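Local coordinates for uncharacterized protein (Parabacteroides merdae, PDB 4R7F) that is of unknown function but has three immunoglobulin-like beta-sandwich domains and a region matching the type 9 secretion system plug protein family, to which it is probably related, at residues T179-F184 with I208-N213; S27-A32 with S375-Y380; V3-D8 with V58-D63. All coordinates share one frame; numbering follows the deposited sequence.

Contact 1 of 3, residues T179-F184 with I208-N213; sequences TDLKIF and ISYTYN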
loop_
_atom_site.group_PDB
_atom_site.type_symbol
_atom_site.label_atom_id
_atom_site.label_comp_id
_atom_site.label_asym_id
_atom_site.label_seq_id
_atom_site.Cartn_x
_atom_site.Cartn_y
_atom_site.Cartn_z
ATOM N N THR A 179 21.386 -7.738 23.300
ATOM C CA THR A 179 20.870 -8.229 24.575
ATOM C C THR A 179 19.571 -7.535 24.945
ATOM O O THR A 179 18.684 -8.163 25.453
ATOM C CB THR A 179 21.816 -7.863 25.758
ATOM O OG1 THR A 179 23.170 -7.817 25.324
ATOM C CG2 THR A 179 21.697 -8.861 26.848
ATOM N N ASP A 180 19.488 -6.212 24.763
ATOM C CA ASP A 180 18.367 -5.416 25.315
ATOM C C ASP A 180 17.148 -5.266 24.399
ATOM O O ASP A 180 16.134 -4.724 24.837
ATOM C CB ASP A 180 18.829 -4.006 25.656
ATOM C CG ASP A 180 19.961 -3.972 26.658
ATOM O OD1 ASP A 180 20.269 -4.996 27.326
ATOM O OD2 ASP A 180 20.546 -2.884 26.747
ATOM N N LEU A 181 17.249 -5.686 23.137
ATOM C CA LEU A 181 16.088 -5.655 22.218
ATOM C C LEU A 181 15.484 -7.046 22.107
ATOM O O LEU A 181 16.211 -8.030 22.113
ATOM C CB LEU A 181 16.520 -5.208 20.817
ATOM C CG LEU A 181 17.057 -3.775 20.709
ATOM C CD1 LEU A 181 17.250 -3.451 19.241
ATOM C CD2 LEU A 181 16.122 -2.770 21.380
ATOM N N LYS A 182 14.158 -7.127 22.031
ATOM C CA LYS A 182 13.489 -8.361 21.659
ATOM C C LYS A 182 12.614 -7.996 20.459
ATOM O O LYS A 182 11.791 -7.082 20.554
ATOM C CB LYS A 182 12.623 -8.874 22.814
ATOM C CG LYS A 182 13.387 -9.050 24.110
ATOM C CD LYS A 182 12.502 -9.692 25.155
ATOM C CE LYS A 182 13.215 -9.825 26.491
ATOM N NZ LYS A 182 12.559 -9.016 27.538
ATOM N N ILE A 183 12.740 -8.743 19.369
ATOM C CA ILE A 183 12.052 -8.445 18.112
ATOM C C ILE A 183 11.068 -9.562 17.773
ATOM O O ILE A 183 11.424 -10.729 17.798
ATOM C CB ILE A 183 13.058 -8.388 16.942
ATOM C CG1 ILE A 183 14.343 -7.623 17.344
ATOM C CG2 ILE A 183 12.382 -7.845 15.677
ATOM C CD1 ILE A 183 14.403 -6.190 16.939
ATOM N N PHE A 184 9.850 -9.204 17.406
ATOM C CA PHE A 184 8.895 -10.168 16.873
ATOM C C PHE A 184 8.465 -9.718 15.508
ATOM O O PHE A 184 8.166 -8.531 15.308
ATOM C CB PHE A 184 7.665 -10.288 17.767
ATOM C CG PHE A 184 7.937 -11.054 19.019
ATOM C CD1 PHE A 184 8.651 -10.487 20.032
ATOM C CD2 PHE A 184 7.565 -12.380 19.128
ATOM C CE1 PHE A 184 8.949 -11.203 21.182
ATOM C CE2 PHE A 184 7.851 -13.105 20.281
ATOM C CZ PHE A 184 8.547 -12.509 21.307
ATOM N N ILE A 208 21.035 -0.563 13.626
ATOM C CA ILE A 208 21.116 -1.974 13.933
ATOM C C ILE A 208 20.474 -2.720 12.789
ATOM O O ILE A 208 19.300 -2.533 12.510
ATOM C CB ILE A 208 20.395 -2.312 15.241
ATOM C CG1 ILE A 208 20.871 -1.378 16.363
ATOM C CG2 ILE A 208 20.682 -3.767 15.654
ATOM C CD1 ILE A 208 19.764 -0.924 17.290
ATOM N N SER A 209 21.244 -3.564 12.123
ATOM C CA SER A 209 20.761 -4.215 10.911
ATOM C C SER A 209 20.440 -5.685 11.155
ATOM O O SER A 209 21.269 -6.404 11.735
ATOM C CB SER A 209 21.799 -4.051 9.789
ATOM O OG SER A 209 21.431 -4.809 8.644
ATOM N N TYR A 210 19.234 -6.108 10.750
ATOM C CA TYR A 210 18.805 -7.520 10.851
ATOM C C TYR A 210 18.509 -7.971 9.450
ATOM O O TYR A 210 17.377 -8.219 9.074
ATOM C CB TYR A 210 17.532 -7.700 11.695
ATOM C CG TYR A 210 17.680 -7.293 13.122
ATOM C CD1 TYR A 210 17.629 -5.964 13.490
ATOM C CD2 TYR A 210 17.918 -8.234 14.113
ATOM C CE1 TYR A 210 17.802 -5.573 14.813
ATOM C CE2 TYR A 210 18.054 -7.853 15.443
ATOM C CZ TYR A 210 18.004 -6.522 15.792
ATOM O OH TYR A 210 18.152 -6.133 17.120
ATOM N N THR A 211 19.542 -8.000 8.659
ATOM C CA THR A 211 19.440 -8.262 7.245
ATOM C C THR A 211 20.205 -9.536 7.001
ATOM O O THR A 211 21.194 -9.759 7.652
ATOM C CB THR A 211 20.049 -7.093 6.464
ATOM O OG1 THR A 211 19.290 -5.917 6.755
ATOM C CG2 THR A 211 19.957 -7.329 5.002
ATOM N N TYR A 212 19.720 -10.374 6.085
ATOM C CA TYR A 212 20.353 -11.653 5.726
ATOM C C TYR A 212 20.189 -12.712 6.823
ATOM O O TYR A 212 20.970 -13.632 6.946
ATOM C CB TYR A 212 21.833 -11.468 5.367
ATOM C CG TYR A 212 22.094 -10.377 4.330
ATOM C CD1 TYR A 212 21.549 -10.462 3.043
ATOM C CD2 TYR A 212 22.885 -9.286 4.629
ATOM C CE1 TYR A 212 21.770 -9.482 2.108
ATOM C CE2 TYR A 212 23.115 -8.289 3.684
ATOM C CZ TYR A 212 22.565 -8.398 2.425
ATOM O OH TYR A 212 22.835 -7.438 1.464
ATOM N N ASN A 213 19.133 -12.587 7.587
ATOM C CA ASN A 213 18.873 -13.483 8.688
ATOM C C ASN A 213 18.032 -14.643 8.202
ATOM O O ASN A 213 16.951 -14.454 7.665
ATOM C CB ASN A 213 18.142 -12.719 9.782
ATOM C CG ASN A 213 18.119 -13.450 11.078
ATOM O OD1 ASN A 213 17.667 -14.613 11.145
ATOM N ND2 ASN A 213 18.609 -12.793 12.134
#
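The side chain of Y210 reaches across to L181 and I183, which both point toward it from strand 181-187. Its hydroxyl end does most of the touching. Y210 OH lies 3.5 Å from L181 CD1 and 3.8 Å from I183 CD1. I183 comes from the opposite direction, and its CD1 sits obliquely to the ring, 3.8 Å from Y210 CZ. Y210 CG is anti to its own carbonyl carbon, chi1 -63°, which directs the long axis of the ring across the gap rather than along its strand. L181 has a second partner: its CD1 meets CD1 of I208 tip to tip at 4.1 Å. All four side chains are buried. Without the phenol, as with an alanine here, a gap is likely to open in front of I183 CD1 and L181 CD1, leaving L181 with only I208 to touch within segment 208-213. Strand 160-168, the neighbour of 207-219 in its sheet, adds F165, its ring nearly parallel to that of Y210, and I167, which touches L181, I183 and Y210. The axes of the short strand pieces 181-184 and 208-210 pass 11.7 Å apart and cross at -35°, so the backbones do not pair and the side chains fill the space. Two sheets joined face to face through apolar side chains are typical of a beta-sandwich, consistent with one of the immunoglobulin-like domains of this protein.

Contact 2 of 3, residues S27-A32 with S375-Y380; sequences SEPYIA and SIYVYY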
loop_
_atom_site.group_PDB
_atom_site.type_symbol
_atom_site.label_atom_id
_atom_site.label_comp_id
_atom_site.label_asym_id
_atom_site.label_seq_id
_atom_site.Cartn_x
_atom_site.Cartn_y
_atom_site.Cartn_z
ATOM N N SER A 27 -6.478 -2.127 9.420
ATOM C CA SER A 27 -5.524 -1.636 10.388
ATOM C C SER A 27 -4.700 -2.703 11.021
ATOM O O SER A 27 -4.816 -3.868 10.689
ATOM C CB SER A 27 -6.194 -0.723 11.429
ATOM O OG SER A 27 -7.113 -1.437 12.199
ATOM N N GLU A 28 -3.780 -2.255 11.865
ATOM C CA GLU A 28 -3.011 -3.126 12.692
ATOM C C GLU A 28 -3.391 -2.901 14.138
ATOM O O GLU A 28 -3.786 -1.798 14.528
ATOM C CB GLU A 28 -1.540 -2.863 12.475
ATOM C CG GLU A 28 -1.111 -2.926 11.015
ATOM C CD GLU A 28 -1.198 -4.306 10.396
ATOM O OE1 GLU A 28 -1.088 -5.322 11.109
ATOM O OE2 GLU A 28 -1.348 -4.352 9.168
ATOM N N PRO A 29 -3.240 -3.937 14.960
ATOM C CA PRO A 29 -3.623 -3.835 16.369
ATOM C C PRO A 29 -2.559 -3.150 17.222
ATOM O O PRO A 29 -2.033 -3.751 18.147
ATOM C CB PRO A 29 -3.786 -5.307 16.767
ATOM C CG PRO A 29 -2.744 -6.019 15.933
ATOM C CD PRO A 29 -2.653 -5.261 14.642
ATOM N N TYR A 30 -2.196 -1.934 16.847
ATOM C CA TYR A 30 -1.367 -1.088 17.681
ATOM C C TYR A 30 -1.694 0.382 17.514
ATOM O O TYR A 30 -2.142 0.844 16.434
ATOM C CB TYR A 30 0.144 -1.331 17.458
ATOM C CG TYR A 30 0.620 -1.311 16.029
ATOM C CD1 TYR A 30 0.928 -0.117 15.386
ATOM C CD2 TYR A 30 0.806 -2.498 15.325
ATOM C CE1 TYR A 30 1.385 -0.100 14.056
ATOM C CE2 TYR A 30 1.257 -2.499 13.997
ATOM C CZ TYR A 30 1.535 -1.301 13.355
ATOM O OH TYR A 30 2.014 -1.317 12.053
ATOM N N ILE A 31 -1.442 1.104 18.605
ATOM C CA ILE A 31 -1.522 2.556 18.646
ATOM C C ILE A 31 -0.332 3.168 19.389
ATOM O O ILE A 31 0.393 2.483 20.112
ATOM C CB ILE A 31 -2.829 3.007 19.298
ATOM C CG1 ILE A 31 -2.962 2.466 20.718
ATOM C CG2 ILE A 31 -4.002 2.501 18.473
ATOM C CD1 ILE A 31 -4.142 3.043 21.490
ATOM N N ALA A 32 -0.120 4.465 19.189
ATOM C CA ALA A 32 0.958 5.186 19.870
ATOM C C ALA A 32 0.492 5.637 21.226
ATOM O O ALA A 32 -0.660 6.028 21.366
ATOM C CB ALA A 32 1.389 6.394 19.063
ATOM N N SER A 375 4.604 -7.453 10.125
ATOM C CA SER A 375 4.711 -6.447 11.172
ATOM C C SER A 375 5.935 -6.773 12.057
ATOM O O SER A 375 6.093 -7.896 12.518
ATOM C CB SER A 375 3.436 -6.407 12.001
ATOM O OG SER A 375 2.252 -6.277 11.225
ATOM N N ILE A 376 6.781 -5.777 12.262
ATOM C CA ILE A 376 8.039 -5.874 12.992
ATOM C C ILE A 376 7.874 -5.045 14.252
ATOM O O ILE A 376 7.618 -3.848 14.183
ATOM C CB ILE A 376 9.176 -5.310 12.163
ATOM C CG1 ILE A 376 9.258 -6.084 10.844
ATOM C CG2 ILE A 376 10.510 -5.395 12.908
ATOM C CD1 ILE A 376 10.029 -5.342 9.791
ATOM N N TYR A 377 7.920 -5.726 15.387
ATOM C CA TYR A 377 7.742 -5.135 16.702
ATOM C C TYR A 377 9.086 -5.179 17.397
ATOM O O TYR A 377 9.685 -6.251 17.516
ATOM C CB TYR A 377 6.772 -5.982 17.545
ATOM C CG TYR A 377 5.309 -5.919 17.144
ATOM C CD1 TYR A 377 4.845 -6.541 16.003
ATOM C CD2 TYR A 377 4.409 -5.247 17.916
ATOM C CE1 TYR A 377 3.496 -6.481 15.642
ATOM C CE2 TYR A 377 3.079 -5.191 17.589
ATOM C CZ TYR A 377 2.623 -5.813 16.451
ATOM O OH TYR A 377 1.287 -5.733 16.151
ATOM N N VAL A 378 9.518 -4.028 17.893
ATOM C CA VAL A 378 10.783 -3.878 18.538
ATOM C C VAL A 378 10.541 -3.495 19.999
ATOM O O VAL A 378 10.093 -2.411 20.264
ATOM C CB VAL A 378 11.601 -2.773 17.848
ATOM C CG1 VAL A 378 12.917 -2.561 18.587
ATOM C CG2 VAL A 378 11.853 -3.119 16.386
ATOM N N TYR A 379 10.869 -4.399 20.914
ATOM C CA TYR A 379 10.703 -4.229 22.335
ATOM C C TYR A 379 12.063 -3.989 22.986
ATOM O O TYR A 379 13.088 -4.496 22.520
ATOM C CB TYR A 379 10.099 -5.493 22.944
ATOM C CG TYR A 379 8.735 -5.800 22.448
ATOM C CD1 TYR A 379 7.620 -5.279 23.064
ATOM C CD2 TYR A 379 8.551 -6.569 21.331
ATOM C CE1 TYR A 379 6.346 -5.571 22.605
ATOM C CE2 TYR A 379 7.294 -6.832 20.845
ATOM C CZ TYR A 379 6.193 -6.353 21.488
ATOM O OH TYR A 379 4.930 -6.615 20.967
ATOM N N TYR A 380 12.078 -3.217 24.071
ATOM C CA TYR A 380 13.347 -2.744 24.626
ATOM C C TYR A 380 13.336 -3.011 26.089
ATOM O O TYR A 380 12.394 -2.587 26.780
ATOM C CB TYR A 380 13.506 -1.239 24.416
ATOM C CG TYR A 380 14.640 -0.555 25.182
ATOM C CD1 TYR A 380 15.962 -0.943 24.994
ATOM C CD2 TYR A 380 14.410 0.567 25.978
ATOM C CE1 TYR A 380 17.019 -0.278 25.622
ATOM C CE2 TYR A 380 15.464 1.241 26.629
ATOM C CZ TYR A 380 16.767 0.801 26.449
ATOM O OH TYR A 380 17.845 1.407 27.059
HETATM O O HOH W 1 0.627 -6.843 13.551
HETATM O O HOH W 2 -0.259 -6.140 18.873
#
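Y377 brings its phenol oxygen up to both P29 and Y30. Y377 OH lies at the ring edge of Y30, near the ring plane and 3.4 Å from Y30 CD2. The two rings stand almost perpendicular, planes at 87°, but their approach is oblique. P29 crosses Y377 at about a right angle and brings its CG to 4.0 Å from Y377 OH. Two waters join the segments at the same hydroxyl. The first lies in the ring plane of Y377 and hydrogen-bonds to Y377 OH at 2.9 Å and to S375 OG, with a weaker bond to E28 OE1. The second gives a hydrogen bond to P29 O, 3.1 Å away, and also bonds to Y377 OH. Two waters thus bond to the one phenol oxygen.

The backbone helps to set up this site. P29 is the centre of an inverse gamma turn, with a weak bond from Y30 N to E28 O. Y30 then holds its CG between its backbone N and carbonyl carbon, chi1 50°, a crowded position that turns the ring edge to Y377. Further out, T395 on strand 389-397 binds the hydroxyls of both Y30 and S375, and N189 binds E28 OE1. Y186 meets the Y377 ring at about 90°. The contact joins the plug-family region to a strand far along the chain. Strand 373-380 is the middle of a three-stranded sheet, between 181-187 and 389-397. Strand 30-32 runs parallel to 129-138 in a separate sheet, and S136 of that neighbour touches both Y30 and Y377.

Contact 3 of 3, residues V3-D8 with V58-D63; sequences VKFFTD and VHCNAD
F5 and C60 face each other with CA atoms 8.0 Å apart, where an irregular N-terminal segment passes the end of strand 53-60. The side chain of F5 sets out toward the strand, and its ring meets two residues there. V58 CG1 lies over one face, offset toward the rim, and is 4.2 Å from F5 CZ. The two side chains cross at about a right angle. C60 SG approaches the other end of the ring, 3.8 Å from F5 CD1. It is a sulfur-aromatic contact, with the sulfur 4.5 Å from the centroid of the F5 ring and 40° off the ring normal. F5 CG is anti to its carbonyl carbon, chi1 -62°, which turns the ring onto V58 and C60. A117 and Q119 of strand 114-122 also touch F5, and a backbone bond to W64 ties F5 to the chain just after D63.

K4 acts at the edge of the contact. Its chain is extended beyond CG and runs alongside the carbonyl of D63, with K4 CD 3.6 Å from D63 O. A water donates to D63 O at 2.8 Å and accepts a weak bond from K4 NZ. OD1 of D63 is hydrogen-bonded to T65 OG1. K4 NZ stays 4.7 Å from D63 OD2, so any attraction between the charges is probably modest. The chemistry implies two zones. Packing of ring, methyl and sulfur probably carries the more buried part, while at the K4 and D63 end the contact is polar and bridged by water, with an exposed lysine.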
loop_
_atom_site.group_PDB
_atom_site.type_symbol
_atom_site.label_atom_id
_atom_site.label_comp_id
_atom_site.label_asym_id
_atom_site.label_seq_id
_atom_site.Cartn_x
_atom_site.Cartn_y
_atom_site.Cartn_z
ATOM N N VAL A 3 2.116 -18.619 31.007
ATOM C CA VAL A 3 0.938 -18.547 30.114
ATOM C C VAL A 3 0.940 -17.312 29.214
ATOM O O VAL A 3 1.227 -16.204 29.679
ATOM C CB VAL A 3 -0.355 -18.399 30.968
ATOM C CG1 VAL A 3 -1.581 -18.095 30.117
ATOM C CG2 VAL A 3 -0.586 -19.641 31.817
ATOM N N LYS A 4 0.537 -17.501 27.961
ATOM C CA LYS A 4 0.537 -16.447 26.947
ATOM C C LYS A 4 -0.864 -15.961 26.665
ATOM O O LYS A 4 -1.802 -16.753 26.654
ATOM C CB LYS A 4 1.214 -16.937 25.657
ATOM C CG LYS A 4 2.733 -16.969 25.816
ATOM C CD LYS A 4 3.462 -17.467 24.589
ATOM C CE LYS A 4 4.847 -17.949 24.995
ATOM N NZ LYS A 4 5.850 -17.791 23.909
ATOM N N PHE A 5 -0.985 -14.649 26.450
ATOM C CA PHE A 5 -2.249 -14.007 26.159
ATOM C C PHE A 5 -2.290 -13.724 24.667
ATOM O O PHE A 5 -1.337 -13.210 24.091
ATOM C CB PHE A 5 -2.415 -12.700 26.940
ATOM C CG PHE A 5 -2.418 -12.889 28.420
ATOM C CD1 PHE A 5 -1.244 -13.100 29.098
ATOM C CD2 PHE A 5 -3.604 -12.899 29.125
ATOM C CE1 PHE A 5 -1.253 -13.338 30.466
ATOM C CE2 PHE A 5 -3.620 -13.105 30.476
ATOM C CZ PHE A 5 -2.452 -13.340 31.151
ATOM N N PHE A 6 -3.403 -14.080 24.058
ATOM C CA PHE A 6 -3.594 -13.893 22.649
ATOM C C PHE A 6 -5.047 -13.660 22.414
ATOM O O PHE A 6 -5.897 -14.078 23.213
ATOM C CB PHE A 6 -3.078 -15.098 21.844
ATOM C CG PHE A 6 -3.691 -16.420 22.206
ATOM C CD1 PHE A 6 -3.152 -17.199 23.234
ATOM C CD2 PHE A 6 -4.746 -16.926 21.482
ATOM C CE1 PHE A 6 -3.675 -18.443 23.542
ATOM C CE2 PHE A 6 -5.297 -18.181 21.793
ATOM C CZ PHE A 6 -4.765 -18.943 22.821
ATOM N N THR A 7 -5.348 -12.960 21.344
ATOM C CA THR A 7 -6.741 -12.711 21.024
ATOM C C THR A 7 -7.430 -14.020 20.733
ATOM O O THR A 7 -7.036 -14.745 19.813
ATOM C CB THR A 7 -6.852 -11.783 19.842
ATOM O OG1 THR A 7 -6.243 -10.537 20.208
ATOM C CG2 THR A 7 -8.335 -11.573 19.446
ATOM N N ASP A 8 -8.435 -14.311 21.544
ATOM C CA ASP A 8 -9.206 -15.558 21.476
ATOM C C ASP A 8 -10.572 -15.450 22.178
ATOM O O ASP A 8 -10.753 -14.679 23.084
ATOM C CB ASP A 8 -8.406 -16.663 22.134
ATOM C CG ASP A 8 -8.870 -18.055 21.736
ATOM O OD1 ASP A 8 -9.521 -18.234 20.675
ATOM O OD2 ASP A 8 -8.573 -18.978 22.514
ATOM N N VAL A 58 -4.487 -6.285 31.277
ATOM C CA VAL A 58 -3.293 -7.042 31.656
ATOM C C VAL A 58 -2.119 -6.526 30.857
ATOM O O VAL A 58 -2.148 -6.499 29.624
ATOM C CB VAL A 58 -3.430 -8.550 31.412
ATOM C CG1 VAL A 58 -2.129 -9.244 31.745
ATOM C CG2 VAL A 58 -4.558 -9.156 32.248
ATOM N N HIS A 59 -1.082 -6.094 31.561
ATOM C CA HIS A 59 0.105 -5.671 30.885
ATOM C C HIS A 59 1.027 -6.881 30.672
ATOM O O HIS A 59 1.291 -7.635 31.623
ATOM C CB HIS A 59 0.838 -4.583 31.649
ATOM C CG HIS A 59 1.987 -4.022 30.877
ATOM N ND1 HIS A 59 3.269 -4.517 30.983
ATOM C CD2 HIS A 59 2.031 -3.070 29.916
ATOM C CE1 HIS A 59 4.061 -3.848 30.168
ATOM N NE2 HIS A 59 3.329 -2.986 29.487
ATOM N N CYS A 60 1.539 -7.022 29.433
ATOM C CA CYS A 60 2.362 -8.152 29.044
ATOM C C CYS A 60 3.728 -7.759 28.542
ATOM O O CYS A 60 3.959 -6.680 28.029
ATOM C CB CYS A 60 1.661 -8.976 27.950
ATOM S SG CYS A 60 0.033 -9.595 28.422
ATOM N N ASN A 61 4.642 -8.691 28.658
ATOM C CA ASN A 61 5.958 -8.522 28.069
ATOM C C ASN A 61 5.972 -8.857 26.584
ATOM O O ASN A 61 4.933 -9.179 26.012
ATOM C CB ASN A 61 6.975 -9.290 28.917
ATOM C CG ASN A 61 7.358 -8.492 30.168
ATOM O OD1 ASN A 61 7.272 -7.242 30.183
ATOM N ND2 ASN A 61 7.735 -9.183 31.217
ATOM N N ALA A 62 7.131 -8.731 25.949
ATOM C CA ALA A 62 7.245 -8.870 24.513
ATOM C C ALA A 62 6.665 -10.183 23.998
ATOM O O ALA A 62 6.026 -10.201 22.953
ATOM C CB ALA A 62 8.690 -8.744 24.095
ATOM N N ASP A 63 6.873 -11.263 24.747
ATOM C CA ASP A 63 6.396 -12.591 24.356
ATOM C C ASP A 63 4.946 -12.894 24.758
ATOM O O ASP A 63 4.484 -14.014 24.608
ATOM C CB ASP A 63 7.331 -13.703 24.868
ATOM C CG ASP A 63 7.315 -13.859 26.393
ATOM O OD1 ASP A 63 6.697 -13.055 27.107
ATOM O OD2 ASP A 63 7.963 -14.799 26.879
HETATM O O HOH W 3 4.401 -15.192 22.101
#

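From the N terminus, the chain first opens contact 3 at 3-8 and then contact 2 at 27-32. Contact 3 closes at 58-63 while contact 2 is still open, so these two cross. Contact 1 opens at 179-184 and closes a short loop at 208-213. It follows contact 3 in series and is nested inside the very long loop that contact 2 closes at 375-380. Strands 181-187 and 373-380 are sheet neighbours, which joins contacts 1 and 2 directly. A62 packs against both F184 and Y379, bringing in contact 3. Together the contacts tie the N-terminal segment and plug-family region to the sheet of strands 181-187, 373-380 and 389-397, probably one face of a sandwich.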